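Side-chain contacts in uncharacterized protein (Bacteroides uniformis, PDB 4IYK), which is of unknown function but, as a two-domain beta protein of the DUF3823 family, may bind carbohydrate: residues Asn36-Lys41 against Gly80-Phe85; Ser111-Lys116 against Thr122-Leu127; Phe142-Met147 against Val153-Asn158; Ser167-Ile172 against Leu204-Gly209; Asp189-Lys192 against Asn196-Phe199. All coordinates share one frame; numbering follows the deposited sequence. Where two conformers were deposited one is given.

Interaction 1: Asn36-Lys41 against Gly80-Phe85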
# COMPACT_ATOMS: atom_id res chain seq x y z
N ASN A 36 6.23 2.01 -7.99
CA ASN A 36 6.97 2.59 -6.86
C ASN A 36 6.39 2.12 -5.51
O ASN A 36 6.29 2.88 -4.55
CB ASN A 36 7.01 4.15 -6.95
CG ASN A 36 7.80 4.62 -8.13
OD1 ASN A 36 8.91 4.15 -8.37
ND2 ASN A 36 7.22 5.47 -8.96
N GLY A 37 6.05 0.84 -5.46
CA GLY A 37 5.52 0.20 -4.27
C GLY A 37 6.06 -1.20 -4.20
O GLY A 37 7.21 -1.43 -4.58
N ASN A 38 5.23 -2.14 -3.74
CA ASN A 38 5.58 -3.55 -3.63
C ASN A 38 5.76 -4.17 -5.00
O ASN A 38 5.15 -3.73 -5.97
CB ASN A 38 4.50 -4.33 -2.85
CG ASN A 38 4.43 -4.00 -1.37
OD1 ASN A 38 5.40 -3.53 -0.77
ND2 ASN A 38 3.26 -4.30 -0.74
N ALA A 39 6.54 -5.24 -5.06
CA ALA A 39 6.78 -5.96 -6.31
C ALA A 39 7.26 -7.37 -6.02
O ALA A 39 7.89 -7.61 -4.99
CB ALA A 39 7.81 -5.21 -7.16
N ILE A 40 6.97 -8.29 -6.93
CA ILE A 40 7.42 -9.67 -6.87
C ILE A 40 8.64 -9.79 -7.79
O ILE A 40 8.47 -9.69 -9.00
CB ILE A 40 6.28 -10.67 -7.27
CG1 ILE A 40 4.99 -10.47 -6.44
CG2 ILE A 40 6.80 -12.12 -7.21
CD1 ILE A 40 3.82 -11.23 -6.97
N LYS A 41 9.85 -9.99 -7.23
CA LYS A 41 11.05 -10.18 -8.05
C LYS A 41 11.29 -11.68 -8.17
O LYS A 41 11.33 -12.38 -7.16
CB LYS A 41 12.28 -9.44 -7.48
CG LYS A 41 12.18 -7.93 -7.58
CD LYS A 41 13.42 -7.21 -7.08
CE LYS A 41 13.23 -5.71 -7.15
NZ LYS A 41 14.52 -4.97 -7.15
N GLY A 80 9.82 -2.78 -0.04
CA GLY A 80 8.37 -2.67 -0.04
C GLY A 80 7.85 -2.03 1.21
O GLY A 80 8.53 -1.21 1.83
N ASN A 81 6.64 -2.39 1.60
CA ASN A 81 6.00 -1.88 2.81
C ASN A 81 5.78 -3.03 3.83
O ASN A 81 4.98 -2.91 4.77
CB ASN A 81 4.70 -1.14 2.49
CG ASN A 81 3.58 -1.98 1.93
OD1 ASN A 81 3.62 -3.23 1.94
ND2 ASN A 81 2.49 -1.28 1.54
N PHE A 82 6.49 -4.15 3.62
CA PHE A 82 6.46 -5.27 4.53
C PHE A 82 7.87 -5.81 4.65
O PHE A 82 8.71 -5.52 3.79
CB PHE A 82 5.44 -6.35 4.11
CG PHE A 82 5.59 -6.93 2.73
CD1 PHE A 82 6.48 -7.98 2.48
CD2 PHE A 82 4.76 -6.51 1.69
CE1 PHE A 82 6.60 -8.53 1.21
CE2 PHE A 82 4.88 -7.07 0.41
CZ PHE A 82 5.79 -8.08 0.18
N TYR A 83 8.14 -6.56 5.73
CA TYR A 83 9.48 -7.11 5.98
C TYR A 83 9.91 -8.04 4.83
O TYR A 83 9.12 -8.90 4.39
CB TYR A 83 9.57 -7.84 7.34
CG TYR A 83 9.74 -6.89 8.50
CD1 TYR A 83 8.64 -6.31 9.13
CD2 TYR A 83 11.01 -6.51 8.94
CE1 TYR A 83 8.79 -5.44 10.20
CE2 TYR A 83 11.18 -5.62 10.00
CZ TYR A 83 10.06 -5.05 10.60
OH TYR A 83 10.21 -4.18 11.65
N PRO A 84 11.13 -7.79 4.30
CA PRO A 84 11.65 -8.60 3.19
C PRO A 84 11.87 -10.07 3.56
O PRO A 84 12.12 -10.42 4.71
CB PRO A 84 13.00 -7.93 2.88
CG PRO A 84 13.42 -7.33 4.16
CD PRO A 84 12.13 -6.78 4.71
N PHE A 85 11.78 -10.91 2.55
CA PHE A 85 12.00 -12.35 2.61
C PHE A 85 12.09 -12.90 1.21
O PHE A 85 11.76 -12.23 0.22
CB PHE A 85 10.89 -13.08 3.42
CG PHE A 85 9.49 -13.04 2.83
CD1 PHE A 85 8.63 -11.99 3.10
CD2 PHE A 85 9.02 -14.10 2.05
CE1 PHE A 85 7.35 -11.96 2.56
CE2 PHE A 85 7.72 -14.08 1.53
CZ PHE A 85 6.90 -13.00 1.78
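Asn38 reaches across to Asn81 with both ends of its side-chain amide. Its OD1 accepts the backbone N-H of Asn81 (OD1 to N 2.9 Å) in the carbonyl plane, while its ND2 donates to the Asn81 OD1 at 2.9 Å. The second bond is asymmetric: Asn81 OD1 lies almost in the amide plane of Asn38, but ND2 stands well above the carbonyl plane of Asn81, because the two amides are turned nearly perpendicular, 84° apart. Asparagine suits the place because one short side chain offers a donor and an acceptor together.

The ring of Phe82 comes in with its edge, CE2 lying 3.4 Å from Asn38 ND2. On the other end of the amide, Gly80 CA sits 3.2 Å from Asn38 OD1; a CB at Gly80 would run into that oxygen, so glycine leaves it room. With an alanine here in place of Asn38, Asn81 N and OD1 would probably lose these partners in a buried spot, and the two loops would be less firmly joined.

Further out, Asn38 N is bonded to Ser32 OG. The Asn81 amide has further partners, its ND2 going to the carbonyls of His215 and Gly31, and Phe82 packs edge-to-face with Phe77. A buried asparagine side chain thus bonds a neighbouring loop within the N-terminal domain, of the transthyretin clan: it joins the approach to strand 40-44 with the connection between strands 67-77 and 85-92, and through His215 the contact reaches the C-terminal part of the chain.

Interaction 2: Ser111-Lys116 against Thr122-Leu127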
# COMPACT_ATOMS: atom_id res chain seq x y z
N SER A 111 -8.99 0.84 12.40
CA SER A 111 -10.28 1.53 12.45
C SER A 111 -10.30 2.74 11.48
O SER A 111 -10.65 3.84 11.91
CB SER A 111 -10.58 1.96 13.89
OG SER A 111 -10.62 0.83 14.73
N PRO A 112 -9.86 2.61 10.20
CA PRO A 112 -9.86 3.79 9.33
C PRO A 112 -11.27 4.26 9.01
O PRO A 112 -12.17 3.44 8.78
CB PRO A 112 -9.13 3.29 8.08
CG PRO A 112 -9.42 1.85 8.03
CD PRO A 112 -9.39 1.42 9.46
N LYS A 113 -11.47 5.58 9.03
CA LYS A 113 -12.73 6.24 8.72
C LYS A 113 -12.43 7.50 7.91
O LYS A 113 -11.61 8.29 8.35
CB LYS A 113 -13.46 6.59 10.03
CG LYS A 113 -14.97 6.65 9.95
CD LYS A 113 -15.53 7.03 11.33
CE LYS A 113 -17.03 7.20 11.35
NZ LYS A 113 -17.51 7.74 12.66
N VAL A 114 -13.04 7.66 6.71
CA VAL A 114 -12.85 8.86 5.89
C VAL A 114 -14.25 9.40 5.56
O VAL A 114 -15.05 8.69 4.94
CB VAL A 114 -11.98 8.68 4.61
CG1 VAL A 114 -11.72 10.02 3.93
CG2 VAL A 114 -10.65 7.98 4.93
N GLU A 115 -14.56 10.61 6.00
CA GLU A 115 -15.88 11.14 5.70
C GLU A 115 -15.87 12.64 5.44
O GLU A 115 -14.98 13.37 5.87
CB GLU A 115 -16.91 10.78 6.79
CG GLU A 115 -16.54 11.11 8.22
CD GLU A 115 -17.53 10.62 9.25
OE1 GLU A 115 -18.09 9.51 9.08
OE2 GLU A 115 -17.74 11.33 10.26
N LYS A 116 -16.93 13.05 4.73
CA LYS A 116 -17.21 14.43 4.37
C LYS A 116 -18.21 15.00 5.36
O LYS A 116 -19.28 14.41 5.54
CB LYS A 116 -17.75 14.49 2.93
CG LYS A 116 -18.10 15.89 2.43
CD LYS A 116 -18.74 15.80 1.04
CE LYS A 116 -18.99 17.15 0.43
NZ LYS A 116 -20.13 17.88 1.05
N THR A 122 -12.48 14.53 6.41
CA THR A 122 -11.74 14.20 7.63
C THR A 122 -11.45 12.70 7.70
O THR A 122 -12.36 11.89 7.54
CB THR A 122 -12.48 14.69 8.89
OG1 THR A 122 -12.50 16.11 8.86
CG2 THR A 122 -11.78 14.27 10.19
N ALA A 123 -10.19 12.35 8.00
CA ALA A 123 -9.74 10.97 8.19
C ALA A 123 -9.37 10.77 9.66
O ALA A 123 -8.75 11.64 10.25
CB ALA A 123 -8.54 10.67 7.29
N THR A 124 -9.86 9.68 10.26
CA THR A 124 -9.56 9.30 11.65
C THR A 124 -9.13 7.85 11.63
O THR A 124 -9.65 7.05 10.84
CB THR A 124 -10.71 9.58 12.62
OG1 THR A 124 -11.88 8.88 12.19
CG2 THR A 124 -11.00 11.06 12.79
N PHE A 125 -8.12 7.52 12.44
CA PHE A 125 -7.51 6.20 12.45
C PHE A 125 -6.50 6.04 13.58
O PHE A 125 -6.07 7.01 14.21
CB PHE A 125 -6.79 5.92 11.08
CG PHE A 125 -5.71 6.91 10.69
CD1 PHE A 125 -6.04 8.13 10.10
CD2 PHE A 125 -4.37 6.63 10.93
CE1 PHE A 125 -5.04 9.05 9.75
CE2 PHE A 125 -3.37 7.55 10.57
CZ PHE A 125 -3.71 8.74 9.97
N SER A 126 -6.11 4.80 13.81
CA SER A 126 -5.09 4.35 14.73
C SER A 126 -4.06 3.58 13.94
O SER A 126 -4.32 3.19 12.80
CB SER A 126 -5.70 3.49 15.84
OG SER A 126 -6.27 4.32 16.83
N LEU A 127 -2.91 3.31 14.55
CA LEU A 127 -1.82 2.58 13.92
C LEU A 127 -1.28 1.52 14.84
O LEU A 127 -1.28 1.68 16.06
CB LEU A 127 -0.66 3.51 13.49
CG LEU A 127 -1.00 4.64 12.50
CD1 LEU A 127 0.17 5.57 12.32
CD2 LEU A 127 -1.43 4.11 11.15
O HOH W 1 -11.50 5.88 13.21
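Lys113 and Thr124 face each other as a hydrogen-bonded antiparallel pair, and Glu115 with Thr122 forms the next. In the first, Lys113 N donates to Thr124 O and Thr124 N returns a bond to Lys113 O, 2.9 Å long. The second pair is straighter: Thr122 N meets Glu115 O at 2.8 Å with an angle of 175° at the hydrogen. Between them, at the non-hydrogen-bonded pair of Val114 and Ala123, the alpha carbons bring weaker C-H...O contacts, Ala123 CA lying 3.3 Å from Lys113 O.

These pairs belong to the beta hairpin of strands 107-117 and 120-129, whose segments run at 170° to one another. The hairpin is part of the C-terminal domain, assigned to the E-set clan of immunoglobulin-like beta folds; on its far side strand 120-129 continues the sheet to strand 178-183.

The apolar side-chain contact is on the face carrying Val114 and Ala123, where Val114 CG2 and Ala123 CB are 4.2 Å apart. The small alanine suits a buried position, and the branched valine fills the space toward Phe199, Ile201, Val221 and Ile223 of the opposing strands. Phe125 adds its CB, 4.1 Å from Pro112 CA, before its ring swings off toward Ile201 and Leu180.

Polar side chains occupy the other face. The Lys113 stem starts out alongside Thr124, then its end departs. With chi1 58°, the hydroxyl of Thr124 sits between its backbone N and carbonyl carbon, bringing OG1 within 3.5 Å of Lys113 CB. A water bonded to that OG1 also donates to Ser111 O at 2.6 Å, bridging the strands where the chain turns its corner.

Interaction 3: Phe142-Met147 against Val153-Asn158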
# COMPACT_ATOMS: atom_id res chain seq x y z
N PHE A 142 -4.18 10.70 1.11
CA PHE A 142 -4.01 10.87 -0.33
C PHE A 142 -5.35 11.01 -1.00
O PHE A 142 -6.31 10.38 -0.59
CB PHE A 142 -3.21 9.72 -0.95
CG PHE A 142 -1.81 9.60 -0.39
CD1 PHE A 142 -0.79 10.45 -0.83
CD2 PHE A 142 -1.52 8.69 0.63
CE1 PHE A 142 0.51 10.33 -0.32
CE2 PHE A 142 -0.22 8.58 1.15
CZ PHE A 142 0.78 9.41 0.69
N ALA A 143 -5.40 11.83 -2.05
CA ALA A 143 -6.61 12.02 -2.86
C ALA A 143 -6.32 11.93 -4.36
O ALA A 143 -5.29 12.45 -4.84
CB ALA A 143 -7.23 13.38 -2.53
N PHE A 144 -7.24 11.31 -5.14
CA PHE A 144 -7.14 11.26 -6.60
C PHE A 144 -8.53 11.08 -7.25
O PHE A 144 -9.47 10.64 -6.59
CB PHE A 144 -6.16 10.18 -7.11
CG PHE A 144 -5.55 10.57 -8.44
CD1 PHE A 144 -4.66 11.64 -8.54
CD2 PHE A 144 -5.91 9.89 -9.61
CE1 PHE A 144 -4.10 12.00 -9.77
CE2 PHE A 144 -5.36 10.26 -10.85
CZ PHE A 144 -4.48 11.32 -10.93
N SER A 145 -8.62 11.34 -8.56
CA SER A 145 -9.88 11.21 -9.34
C SER A 145 -10.19 9.73 -9.70
O SER A 145 -11.19 9.47 -10.36
CB SER A 145 -9.83 12.07 -10.60
OG SER A 145 -8.68 11.72 -11.36
N ASP A 146 -9.35 8.78 -9.29
CA ASP A 146 -9.61 7.35 -9.55
C ASP A 146 -9.09 6.52 -8.34
O ASP A 146 -8.43 7.05 -7.43
CB ASP A 146 -9.08 6.87 -10.94
CG ASP A 146 -7.57 6.79 -11.11
OD1 ASP A 146 -6.87 6.42 -10.14
OD2 ASP A 146 -7.08 7.11 -12.20
N MSE A 147 -9.45 5.22 -8.35
CA MSE A 147 -9.18 4.21 -7.31
C MSE A 147 -7.68 3.87 -7.15
O MSE A 147 -7.33 3.16 -6.20
CB MSE A 147 -9.98 2.92 -7.62
CG MSE A 147 -9.45 2.18 -8.87
SE MSE A 147 -10.07 0.33 -9.16
CE MSE A 147 -11.92 0.77 -9.64
N VAL A 153 0.16 8.14 -6.93
CA VAL A 153 -0.94 8.70 -7.75
C VAL A 153 -1.76 9.64 -6.85
O VAL A 153 -2.61 9.19 -6.09
CB VAL A 153 -1.79 7.54 -8.38
CG1 VAL A 153 -2.90 8.08 -9.27
CG2 VAL A 153 -0.91 6.57 -9.17
N LYS A 154 -1.39 10.93 -6.83
CA LYS A 154 -2.00 11.87 -5.90
C LYS A 154 -2.06 13.28 -6.44
O LYS A 154 -1.26 13.67 -7.31
CB LYS A 154 -1.18 11.88 -4.58
CG LYS A 154 0.27 12.33 -4.77
CD LYS A 154 1.12 12.15 -3.52
CE LYS A 154 2.56 12.52 -3.84
NZ LYS A 154 3.34 12.77 -2.62
N LEU A 155 -3.01 14.05 -5.89
CA LEU A 155 -3.21 15.46 -6.19
C LEU A 155 -2.39 16.29 -5.20
O LEU A 155 -2.11 15.84 -4.10
CB LEU A 155 -4.71 15.82 -6.08
CG LEU A 155 -5.62 15.11 -7.07
CD1 LEU A 155 -7.09 15.22 -6.63
CD2 LEU A 155 -5.41 15.66 -8.50
N THR A 156 -1.96 17.47 -5.63
CA THR A 156 -1.19 18.42 -4.82
C THR A 156 -2.25 19.29 -4.14
O THR A 156 -3.05 19.92 -4.85
CB THR A 156 -0.25 19.19 -5.73
OG1 THR A 156 0.56 18.25 -6.41
CG2 THR A 156 0.60 20.22 -4.96
N LEU A 157 -2.25 19.32 -2.80
CA LEU A 157 -3.27 20.03 -2.03
C LEU A 157 -2.73 21.20 -1.22
O LEU A 157 -1.58 21.19 -0.79
CB LEU A 157 -3.96 19.02 -1.08
CG LEU A 157 -4.64 17.78 -1.73
CD1 LEU A 157 -5.12 16.81 -0.66
CD2 LEU A 157 -5.80 18.19 -2.68
N ASN A 158 -3.63 22.16 -0.91
CA ASN A 158 -3.33 23.33 -0.09
C ASN A 158 -3.80 23.14 1.34
O ASN A 158 -4.82 22.49 1.56
CB ASN A 158 -4.03 24.56 -0.65
CG ASN A 158 -3.77 24.86 -2.09
OD1 ASN A 158 -2.63 24.92 -2.54
ND2 ASN A 158 -4.83 25.18 -2.81
O HOH W 2 -3.22 13.81 -2.34
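At the end of strand 135-144, Ala143 and Phe144 meet the loop 153-158 where it passes obliquely across the end of the strand, making a single direct backbone bond. Leu155 N gives its hydrogen to Ala143 O over 3.0 Å, in line with the carbonyl bond. A second link is indirect: one water accepts from Ala143 N and donates to Leu155 O, standing in where a regular strand pair would close directly.

Side chains add to this. Val153 sets its CG1 squarely over a face of the Phe144 ring, a CH-pi contact 3.6 Å from the centroid and only 14° off the normal. Phe144 has CG trans to its backbone N (chi1 -152°), and this carries the ring alongside the loop, where Lys154 C lies at its edge and Leu155 CG packs 3.9 Å from CD1. Lysine suits the next place because its aliphatic stem can serve an aromatic neighbour: Lys154 CD lies at the edge of the Phe142 ring, 3.7 Å from CD1. The small Ala143 leaves room for Leu157, whose CD1 approaches Ala143 CB to 4.4 Å.

The Phe142 ring also meets His215 edge-to-face, and Ala143 packs on Phe199. Strand 196-206 borders the other side, with backbone bonds from Phe142 to Arg200 and from Phe144 to Tyr198, so the strand end is held between the loop and its sheet neighbour.

Interaction 4: Ser167-Ile172 against Leu204-Gly209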
# COMPACT_ATOMS: atom_id res chain seq x y z
N SER A 167 9.69 14.30 12.74
CA SER A 167 11.14 14.39 12.70
C SER A 167 11.65 14.87 14.07
O SER A 167 11.43 16.02 14.44
CB SER A 167 11.61 15.30 11.56
OG SER A 167 13.03 15.37 11.56
N PRO A 168 12.30 13.98 14.86
CA PRO A 168 12.61 12.56 14.59
C PRO A 168 11.35 11.70 14.53
O PRO A 168 10.32 12.09 15.08
CB PRO A 168 13.48 12.15 15.80
CG PRO A 168 13.95 13.45 16.42
CD PRO A 168 12.80 14.39 16.19
N SER A 169 11.44 10.54 13.84
CA SER A 169 10.35 9.56 13.73
C SER A 169 9.86 9.17 15.13
O SER A 169 10.68 9.04 16.04
CB SER A 169 10.80 8.34 12.94
OG SER A 169 11.92 7.72 13.53
N THR A 170 8.54 9.09 15.31
CA THR A 170 7.88 8.90 16.61
C THR A 170 7.49 7.43 16.90
O THR A 170 7.44 6.60 15.99
CB THR A 170 6.65 9.85 16.66
OG1 THR A 170 6.26 10.06 18.01
CG2 THR A 170 5.46 9.36 15.84
N ALA A 171 7.21 7.13 18.18
CA ALA A 171 6.79 5.80 18.63
C ALA A 171 5.36 5.51 18.18
O ALA A 171 4.54 6.42 18.15
CB ALA A 171 6.89 5.69 20.14
N ILE A 172 5.06 4.23 17.88
CA ILE A 172 3.70 3.84 17.49
C ILE A 172 3.04 3.25 18.75
O ILE A 172 3.57 2.33 19.37
CB ILE A 172 3.62 2.88 16.26
CG1 ILE A 172 4.18 3.55 14.99
CG2 ILE A 172 2.16 2.38 16.00
CD1 ILE A 172 4.71 2.56 13.91
N LEU A 204 3.79 5.98 6.61
CA LEU A 204 5.16 5.66 6.24
C LEU A 204 5.99 5.37 7.50
O LEU A 204 6.18 6.24 8.36
CB LEU A 204 5.80 6.79 5.39
CG LEU A 204 7.23 6.51 4.85
CD1 LEU A 204 7.24 5.36 3.85
CD2 LEU A 204 7.85 7.80 4.22
N ALA A 205 6.49 4.14 7.60
CA ALA A 205 7.33 3.72 8.73
C ALA A 205 8.79 4.12 8.53
O ALA A 205 9.20 4.45 7.43
CB ALA A 205 7.24 2.21 8.90
N ASP A 206 9.56 4.02 9.62
CA ASP A 206 11.01 4.19 9.70
C ASP A 206 11.54 2.86 10.29
O ASP A 206 11.15 2.49 11.41
CB ASP A 206 11.32 5.44 10.53
CG ASP A 206 12.79 5.66 10.85
OD1 ASP A 206 13.64 5.34 9.98
OD2 ASP A 206 13.09 6.17 11.94
N VAL A 207 12.29 2.08 9.46
CA VAL A 207 12.80 0.72 9.72
C VAL A 207 14.23 0.55 9.15
O VAL A 207 14.52 1.08 8.07
CB VAL A 207 11.85 -0.36 9.08
CG1 VAL A 207 12.20 -1.78 9.54
CG2 VAL A 207 10.36 -0.06 9.33
N SER A 208 15.10 -0.24 9.83
CA SER A 208 16.46 -0.49 9.34
C SER A 208 16.67 -1.85 8.68
O SER A 208 16.00 -2.82 9.03
CB SER A 208 17.44 -0.40 10.49
OG SER A 208 17.96 -1.70 10.72
N GLY A 209 17.70 -1.94 7.84
CA GLY A 209 18.13 -3.18 7.19
C GLY A 209 17.25 -3.62 6.04
O GLY A 209 17.58 -4.56 5.32
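Ser169 and Asp206 make this contact by themselves, hydroxyl to carboxylate. Along 167-172, the chain turns a corner at Ser167 and Pro168, where a cis peptide bond precedes the proline; proline is the residue that most readily accepts that geometry. After the turn, Ser169 aims its side chain at Asp206.

Ser169 OG donates to Asp206 OD2 at 2.5 Å, a short distance in which coordinate error may share. With chi1 58°, OG stands between its own backbone N and carbonyl carbon, which turns it to the carboxylate. The oxygen is met on its anti side, 20° out of the carboxylate plane. Asp206, its CG trans to N (chi1 173°), extends to meet it, and the two beta carbons come within 3.8 Å. The short serine suits a gap of this size, since the alpha carbons are only 6.7 Å apart. A leucine in place of Asp206 would probably leave the Ser169 hydroxyl without this acceptor and the two strands without their side-chain link.

Next along, Thr170 pairs through its backbone with Leu136. Ile172 turns inward instead and packs on Ile107, Leu127 and Leu136, as befits a branched apolar residue.

Strand 135-144 has both strands 169-171 and 196-206 as neighbours: Asp206 makes a backbone bond with Lys135, and the Ser169 side chain touches that same residue. The pair is thus a side-chain bond between two strands of one sheet, at the surface of the immunoglobulin-like, E-set C-terminal domain.

Interaction 5: Asp189-Lys192 against Asn196-Phe199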
# COMPACT_ATOMS: atom_id res chain seq x y z
N ASP A 189 -9.91 23.60 -7.01
CA ASP A 189 -9.25 23.52 -8.31
C ASP A 189 -9.00 22.05 -8.74
O ASP A 189 -9.13 21.73 -9.93
CB ASP A 189 -7.92 24.33 -8.29
CG ASP A 189 -6.84 23.86 -7.32
OD1 ASP A 189 -7.19 23.29 -6.25
OD2 ASP A 189 -5.64 24.07 -7.61
N VAL A 190 -8.68 21.17 -7.78
CA VAL A 190 -8.38 19.76 -8.08
C VAL A 190 -9.41 18.79 -7.47
O VAL A 190 -9.43 17.62 -7.85
CB VAL A 190 -6.93 19.37 -7.72
CG1 VAL A 190 -5.93 20.19 -8.54
CG2 VAL A 190 -6.65 19.48 -6.21
N LEU A 191 -10.26 19.25 -6.53
CA LEU A 191 -11.33 18.42 -5.93
C LEU A 191 -12.62 19.09 -6.32
O LEU A 191 -13.10 19.96 -5.60
CB LEU A 191 -11.15 18.27 -4.40
CG LEU A 191 -9.92 17.45 -3.95
CD1 LEU A 191 -9.72 17.57 -2.45
CD2 LEU A 191 -10.03 16.00 -4.33
N LYS A 192 -13.10 18.78 -7.51
CA LYS A 192 -14.21 19.50 -8.13
C LYS A 192 -15.57 19.09 -7.62
O LYS A 192 -15.88 17.92 -7.50
CB LYS A 192 -14.15 19.38 -9.66
CG LYS A 192 -12.80 19.81 -10.24
CD LYS A 192 -12.86 19.88 -11.76
CE LYS A 192 -11.64 19.30 -12.42
NZ LYS A 192 -11.87 19.03 -13.87
N ASN A 196 -16.68 12.40 -8.27
CA ASN A 196 -16.23 11.34 -7.36
C ASN A 196 -14.72 11.37 -7.20
O ASN A 196 -13.98 11.46 -8.19
CB ASN A 196 -16.63 9.94 -7.88
CG ASN A 196 -18.07 9.57 -7.69
OD1 ASN A 196 -18.59 9.54 -6.58
ND2 ASN A 196 -18.71 9.19 -8.78
N TYR A 197 -14.26 11.29 -5.94
CA TYR A 197 -12.84 11.23 -5.59
C TYR A 197 -12.60 10.08 -4.61
O TYR A 197 -13.49 9.69 -3.83
CB TYR A 197 -12.33 12.57 -5.01
CG TYR A 197 -12.29 13.62 -6.09
CD1 TYR A 197 -11.20 13.73 -6.96
CD2 TYR A 197 -13.40 14.44 -6.33
CE1 TYR A 197 -11.20 14.65 -8.01
CE2 TYR A 197 -13.38 15.40 -7.35
CZ TYR A 197 -12.28 15.49 -8.19
OH TYR A 197 -12.31 16.40 -9.22
N TYR A 198 -11.39 9.53 -4.70
CA TYR A 198 -10.93 8.41 -3.90
C TYR A 198 -9.87 8.91 -2.92
O TYR A 198 -8.95 9.65 -3.30
CB TYR A 198 -10.40 7.32 -4.83
CG TYR A 198 -11.48 6.73 -5.73
CD1 TYR A 198 -11.98 7.45 -6.81
CD2 TYR A 198 -12.01 5.47 -5.47
CE1 TYR A 198 -12.95 6.90 -7.66
CE2 TYR A 198 -12.97 4.90 -6.33
CZ TYR A 198 -13.45 5.63 -7.40
OH TYR A 198 -14.43 5.11 -8.22
N PHE A 199 -10.09 8.61 -1.63
CA PHE A 199 -9.24 9.05 -0.52
C PHE A 199 -8.62 7.83 0.11
O PHE A 199 -9.26 6.77 0.21
CB PHE A 199 -10.06 9.88 0.50
CG PHE A 199 -10.65 11.13 -0.10
CD1 PHE A 199 -9.93 12.33 -0.11
CD2 PHE A 199 -11.89 11.09 -0.73
CE1 PHE A 199 -10.46 13.47 -0.72
CE2 PHE A 199 -12.42 12.24 -1.34
CZ PHE A 199 -11.69 13.42 -1.34
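Tyr197 points its side chain toward the loop 189-192, and each level of it finds a partner there. Its CB lies near the methyl CD2 of Leu191, and CG follows at 3.7 Å from the same carbon. Having CG anti to the carbonyl carbon (chi1 -69°), the ring is laid out beneath that methyl, which sits over one face, 3.9 Å from the centroid and displaced toward the rim: a CH-pi contact. Leucine serves well here because its branched end can cover an aromatic face and still touch a second ring, CD2 being 4.3 Å from Phe199 CZ.

Farther out the surroundings become polar. CE1 comes within 3.5 Å of Val190 O, and on the other flank CE2 lies near Lys192 N, with Lys192 O in the plane at the ring's edge. The arrangement resembles the tyrosine corner of Greek-key beta sandwiches, in which a tyrosine hydroxyl bonds the backbone of a residue a few places earlier; here the step is five residues. The bond itself runs from Lys192 N to Tyr197 OH, 3.0 Å and nearly straight at 166°. The hydroxyl at the ring's far end is what makes tyrosine suitable here.

Beside the hydroxyl, Lys192 brings up its stem, CB at 3.5 Å from OH, before the chain bends at chi3 and its end departs. Leu191 also packs on Leu155, Ile182 and Leu225.

Interaction 1 stands in the N-terminal domain, the other four in the C-terminal one. Interactions 1 and 5 are buried, 2 and 3 partly so, and 4 lies at the surface. Chemistry does not simply follow depth: interaction 1 has buried bonds from an amide to a backbone and a second amide, 5 joins a methyl-on-ring contact to one bond from a backbone N-H to a tyrosine hydroxyl, 3 mixes one backbone bond and a water with apolar and CH-pi packing, and 4 is a lone hydroxyl-carboxylate bond. Interaction 2 alone is regular strand pairing. Interactions 3 and 5, centres about 7 Å apart, set loops against the adjacent strands 135-144 and 196-206; interaction 4 uses the latter's far end.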